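Local coordinates for viral structural protein 4 (Bombyx mori cytoplasmic polyhedrosis virus, PDB 6TZ0) that binds GTP through a P-loop NTPase-like domain and probably assists the viral RNA-dependent RNA polymerase during transcription inside the capsid, at residues 425-438 with 518-532. Numbering follows the deposited sequence.
Sequences LLISHGISEVAQYE and RDRQRGGVVQLFLRD
Tyr437 packs as a knob into a hole formed by Val525, Leu528, Phe529 and Asp532 on helix 524-537, just after the loop that carries Arg520, Gln521 and Arg522, which bind GTP in a structure of this protein, no nucleotide being bound to this chain here. A chi1 of 174°, with CG trans to the main-chain N, carries the phenol out to Leu528, Phe529 and Asp532. Tyr437 CD2, at the ring edge, meets Leu528 CD2 at 3.7 Å, while CE1 abuts CD1 of Phe529 with the two ring planes almost perpendicular. At the far end Tyr437 OH donates to Asp532 OD2 at 3.0 Å, using the anti lone pair of a carboxylate turned only 24° from the ring plane. The other oxygen, Asp532 OD1, takes Arg531 NH1 in a salt bridge, and Lys445 makes a cation-pi contact with the tyrosine ring.

Leu426, in the last turn of helix 417-427, divides its two methyls: CD2 sits over a face of the Phe529 ring, 4.3 Å from its centroid, and CD1 touches Val526 CG2 at 3.8 Å. A Schellman motif with Gly430 as its C-prime residue then ends the helix, and the chain passes over Val525. This valine meets Ile431 CG2 through CG1 and Val434 CG2 through its own CG2, the latter at 3.7 Å. Beside Leu528, Glu438 OE2 and Arg518 NH2 form a salt bridge at 3.3 Å whose hydrogen bond is weak, their planes 68° apart; Arg518 NH1 is held by Gln515.

The apolar core thus ties both helices of 425-438 to residues 525-532 of helix 524-537, and Asp532, gripped through both oxygens, probably remains ionised and fixes how the Tyr437 hydroxyl is directed.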
# COMPACT_ATOMS: atom_id res chain seq x y z
N LEU B 425 -43.92 6.66 13.92
CA LEU B 425 -42.97 7.32 14.80
C LEU B 425 -43.40 8.74 15.13
O LEU B 425 -43.15 9.23 16.24
CB LEU B 425 -41.60 7.31 14.14
CG LEU B 425 -40.40 7.73 14.97
CD1 LEU B 425 -40.25 6.74 16.10
CD2 LEU B 425 -39.16 7.75 14.10
N LEU B 426 -44.04 9.43 14.18
CA LEU B 426 -44.53 10.78 14.45
C LEU B 426 -45.77 10.76 15.32
O LEU B 426 -45.96 11.65 16.16
CB LEU B 426 -44.82 11.51 13.14
CG LEU B 426 -43.63 11.95 12.29
CD1 LEU B 426 -44.09 12.41 10.93
CD2 LEU B 426 -42.90 13.07 12.99
N ILE B 427 -46.65 9.77 15.13
CA ILE B 427 -47.82 9.63 16.00
C ILE B 427 -47.40 9.32 17.44
O ILE B 427 -48.00 9.83 18.39
CB ILE B 427 -48.78 8.57 15.43
CG1 ILE B 427 -49.42 9.07 14.13
CG2 ILE B 427 -49.89 8.19 16.40
CD1 ILE B 427 -50.26 10.31 14.31
N SER B 428 -46.32 8.56 17.61
CA SER B 428 -45.85 8.22 18.96
C SER B 428 -45.32 9.43 19.74
O SER B 428 -45.19 9.34 20.96
CB SER B 428 -44.77 7.15 18.89
OG SER B 428 -43.59 7.65 18.30
N HIS B 429 -44.99 10.53 19.07
CA HIS B 429 -44.61 11.77 19.74
C HIS B 429 -45.70 12.83 19.68
O HIS B 429 -45.43 13.99 20.01
CB HIS B 429 -43.32 12.33 19.14
CG HIS B 429 -42.11 11.51 19.43
ND1 HIS B 429 -41.68 10.50 18.59
CD2 HIS B 429 -41.23 11.55 20.45
CE1 HIS B 429 -40.58 9.96 19.10
NE2 HIS B 429 -40.29 10.57 20.23
N GLY B 430 -46.91 12.47 19.27
CA GLY B 430 -47.98 13.44 19.20
C GLY B 430 -47.87 14.42 18.06
O GLY B 430 -48.52 15.46 18.10
N ILE B 431 -47.06 14.13 17.05
CA ILE B 431 -46.89 14.99 15.89
C ILE B 431 -47.91 14.58 14.84
O ILE B 431 -47.99 13.40 14.47
CB ILE B 431 -45.46 14.89 15.32
CG1 ILE B 431 -44.42 15.25 16.39
CG2 ILE B 431 -45.31 15.80 14.12
CD1 ILE B 431 -44.52 16.65 16.89
N SER B 432 -48.70 15.54 14.38
CA SER B 432 -49.66 15.30 13.31
C SER B 432 -49.64 16.36 12.23
O SER B 432 -50.18 16.12 11.15
CB SER B 432 -51.08 15.20 13.88
OG SER B 432 -51.19 14.11 14.78
N GLU B 433 -49.06 17.53 12.48
CA GLU B 433 -49.19 18.68 11.61
C GLU B 433 -47.82 19.24 11.28
O GLU B 433 -46.83 18.98 11.97
CB GLU B 433 -50.04 19.78 12.26
CG GLU B 433 -51.48 19.38 12.48
CD GLU B 433 -52.22 19.19 11.18
OE1 GLU B 433 -51.93 19.93 10.21
OE2 GLU B 433 -53.09 18.29 11.11
N VAL B 434 -47.77 20.02 10.20
CA VAL B 434 -46.54 20.69 9.81
C VAL B 434 -46.22 21.81 10.80
O VAL B 434 -45.06 22.06 11.13
CB VAL B 434 -46.66 21.21 8.37
CG1 VAL B 434 -45.39 21.91 7.92
CG2 VAL B 434 -46.98 20.08 7.43
N ALA B 435 -47.26 22.48 11.31
CA ALA B 435 -47.07 23.53 12.30
C ALA B 435 -46.57 22.97 13.62
O ALA B 435 -45.85 23.66 14.35
CB ALA B 435 -48.37 24.30 12.51
N GLN B 436 -46.93 21.73 13.94
CA GLN B 436 -46.39 21.09 15.14
C GLN B 436 -44.93 20.71 14.95
O GLN B 436 -44.12 20.84 15.87
CB GLN B 436 -47.21 19.85 15.49
CG GLN B 436 -48.65 20.13 15.81
CD GLN B 436 -49.42 18.87 16.13
OE1 GLN B 436 -48.87 17.77 16.08
NE2 GLN B 436 -50.70 19.01 16.44
N TYR B 437 -44.58 20.24 13.75
CA TYR B 437 -43.23 19.74 13.51
C TYR B 437 -42.24 20.88 13.38
O TYR B 437 -41.12 20.79 13.89
CB TYR B 437 -43.22 18.87 12.25
CG TYR B 437 -41.84 18.43 11.82
CD1 TYR B 437 -41.14 17.48 12.54
CD2 TYR B 437 -41.26 18.96 10.69
CE1 TYR B 437 -39.88 17.08 12.15
CE2 TYR B 437 -40.01 18.56 10.28
CZ TYR B 437 -39.32 17.63 11.02
OH TYR B 437 -38.07 17.23 10.62
N GLU B 438 -42.62 21.96 12.70
CA GLU B 438 -41.75 23.12 12.55
C GLU B 438 -41.49 23.84 13.86
O GLU B 438 -40.49 24.56 13.97
CB GLU B 438 -42.37 24.11 11.55
CG GLU B 438 -42.31 23.69 10.10
CD GLU B 438 -40.93 23.84 9.51
OE1 GLU B 438 -40.18 24.72 9.97
OE2 GLU B 438 -40.59 23.09 8.57
N ARG B 518 -43.53 21.21 2.12
CA ARG B 518 -44.60 21.80 2.91
C ARG B 518 -45.77 22.29 2.07
O ARG B 518 -46.80 22.67 2.62
CB ARG B 518 -44.09 22.95 3.77
CG ARG B 518 -43.59 24.16 3.02
CD ARG B 518 -43.44 25.32 3.97
NE ARG B 518 -42.47 25.07 5.04
CZ ARG B 518 -41.19 25.42 4.99
NH1 ARG B 518 -40.71 26.06 3.93
NH2 ARG B 518 -40.39 25.14 6.01
N ASP B 519 -45.64 22.29 0.74
CA ASP B 519 -46.70 22.74 -0.15
C ASP B 519 -47.36 21.58 -0.88
O ASP B 519 -47.71 21.71 -2.06
CB ASP B 519 -46.16 23.76 -1.15
CG ASP B 519 -45.73 25.04 -0.49
OD1 ASP B 519 -46.28 25.36 0.58
OD2 ASP B 519 -44.86 25.74 -1.06
N ARG B 520 -47.53 20.44 -0.22
CA ARG B 520 -48.15 19.29 -0.84
C ARG B 520 -48.96 18.53 0.20
O ARG B 520 -48.93 18.85 1.39
CB ARG B 520 -47.10 18.41 -1.54
CG ARG B 520 -45.95 17.92 -0.66
CD ARG B 520 -46.17 16.53 -0.09
NE ARG B 520 -46.46 15.55 -1.13
CZ ARG B 520 -45.55 14.96 -1.90
NH1 ARG B 520 -45.93 14.08 -2.81
NH2 ARG B 520 -44.26 15.25 -1.76
N GLN B 521 -49.68 17.52 -0.26
CA GLN B 521 -50.65 16.78 0.53
C GLN B 521 -50.21 15.31 0.62
O GLN B 521 -49.09 14.96 0.25
CB GLN B 521 -52.05 16.92 -0.06
CG GLN B 521 -52.66 18.32 0.06
CD GLN B 521 -52.19 19.26 -1.03
OE1 GLN B 521 -51.61 18.84 -2.03
NE2 GLN B 521 -52.43 20.55 -0.84
N ARG B 522 -51.13 14.48 1.12
CA ARG B 522 -50.93 13.05 1.38
C ARG B 522 -49.76 12.85 2.35
O ARG B 522 -48.70 12.31 2.03
CB ARG B 522 -50.77 12.26 0.07
CG ARG B 522 -50.78 10.73 0.20
CD ARG B 522 -52.15 10.19 0.58
NE ARG B 522 -52.13 8.75 0.79
CZ ARG B 522 -52.32 7.84 -0.17
NH1 ARG B 522 -52.56 8.23 -1.42
NH2 ARG B 522 -52.28 6.55 0.11
N GLY B 523 -49.98 13.36 3.56
CA GLY B 523 -49.02 13.24 4.64
C GLY B 523 -47.77 14.07 4.43
O GLY B 523 -46.68 13.51 4.34
N GLY B 524 -47.92 15.39 4.36
CA GLY B 524 -46.78 16.27 4.15
C GLY B 524 -45.86 16.36 5.35
O GLY B 524 -44.69 16.75 5.18
N VAL B 525 -46.34 16.01 6.54
CA VAL B 525 -45.50 16.02 7.72
C VAL B 525 -44.47 14.90 7.63
O VAL B 525 -43.29 15.10 7.93
CB VAL B 525 -46.36 15.85 8.99
CG1 VAL B 525 -45.54 16.13 10.23
CG2 VAL B 525 -47.59 16.70 8.89
N VAL B 526 -44.92 13.72 7.22
CA VAL B 526 -44.04 12.57 7.03
C VAL B 526 -43.05 12.85 5.92
O VAL B 526 -41.87 12.48 6.01
CB VAL B 526 -44.90 11.33 6.74
CG1 VAL B 526 -44.03 10.09 6.60
CG2 VAL B 526 -45.95 11.16 7.80
N GLN B 527 -43.49 13.56 4.88
CA GLN B 527 -42.62 13.90 3.76
C GLN B 527 -41.53 14.88 4.18
O GLN B 527 -40.37 14.70 3.81
CB GLN B 527 -43.47 14.48 2.63
CG GLN B 527 -44.40 13.48 2.01
CD GLN B 527 -43.67 12.41 1.25
OE1 GLN B 527 -42.73 12.69 0.52
NE2 GLN B 527 -44.08 11.16 1.43
N LEU B 528 -41.89 15.89 4.97
CA LEU B 528 -40.89 16.84 5.46
C LEU B 528 -39.93 16.18 6.45
O LEU B 528 -38.73 16.47 6.45
CB LEU B 528 -41.59 18.03 6.09
CG LEU B 528 -40.70 19.18 6.57
CD1 LEU B 528 -39.93 19.77 5.41
CD2 LEU B 528 -41.56 20.22 7.21
N PHE B 529 -40.45 15.27 7.28
CA PHE B 529 -39.62 14.55 8.23
C PHE B 529 -38.62 13.64 7.53
O PHE B 529 -37.45 13.59 7.91
CB PHE B 529 -40.52 13.75 9.18
CG PHE B 529 -39.78 12.97 10.22
CD1 PHE B 529 -39.13 13.62 11.25
CD2 PHE B 529 -39.77 11.59 10.18
CE1 PHE B 529 -38.45 12.91 12.21
CE2 PHE B 529 -39.09 10.87 11.14
CZ PHE B 529 -38.43 11.53 12.15
N LEU B 530 -39.06 12.95 6.47
CA LEU B 530 -38.16 12.10 5.72
C LEU B 530 -37.16 12.91 4.91
O LEU B 530 -36.02 12.46 4.75
CB LEU B 530 -38.94 11.17 4.80
CG LEU B 530 -39.66 10.06 5.55
CD1 LEU B 530 -40.49 9.22 4.62
CD2 LEU B 530 -38.64 9.22 6.27
N ARG B 531 -37.56 14.08 4.40
CA ARG B 531 -36.62 14.98 3.75
C ARG B 531 -35.50 15.38 4.70
O ARG B 531 -34.32 15.36 4.33
CB ARG B 531 -37.34 16.23 3.22
CG ARG B 531 -36.46 17.21 2.44
CD ARG B 531 -35.95 18.38 3.28
NE ARG B 531 -34.92 19.14 2.60
CZ ARG B 531 -34.05 19.93 3.22
NH1 ARG B 531 -34.07 20.02 4.54
NH2 ARG B 531 -33.13 20.59 2.54
N ASP B 532 -35.84 15.74 5.94
CA ASP B 532 -34.81 16.19 6.87
C ASP B 532 -33.93 15.04 7.35
O ASP B 532 -32.72 15.22 7.52
CB ASP B 532 -35.46 16.92 8.04
CG ASP B 532 -35.94 18.30 7.68
OD1 ASP B 532 -35.33 18.93 6.79
OD2 ASP B 532 -36.92 18.76 8.28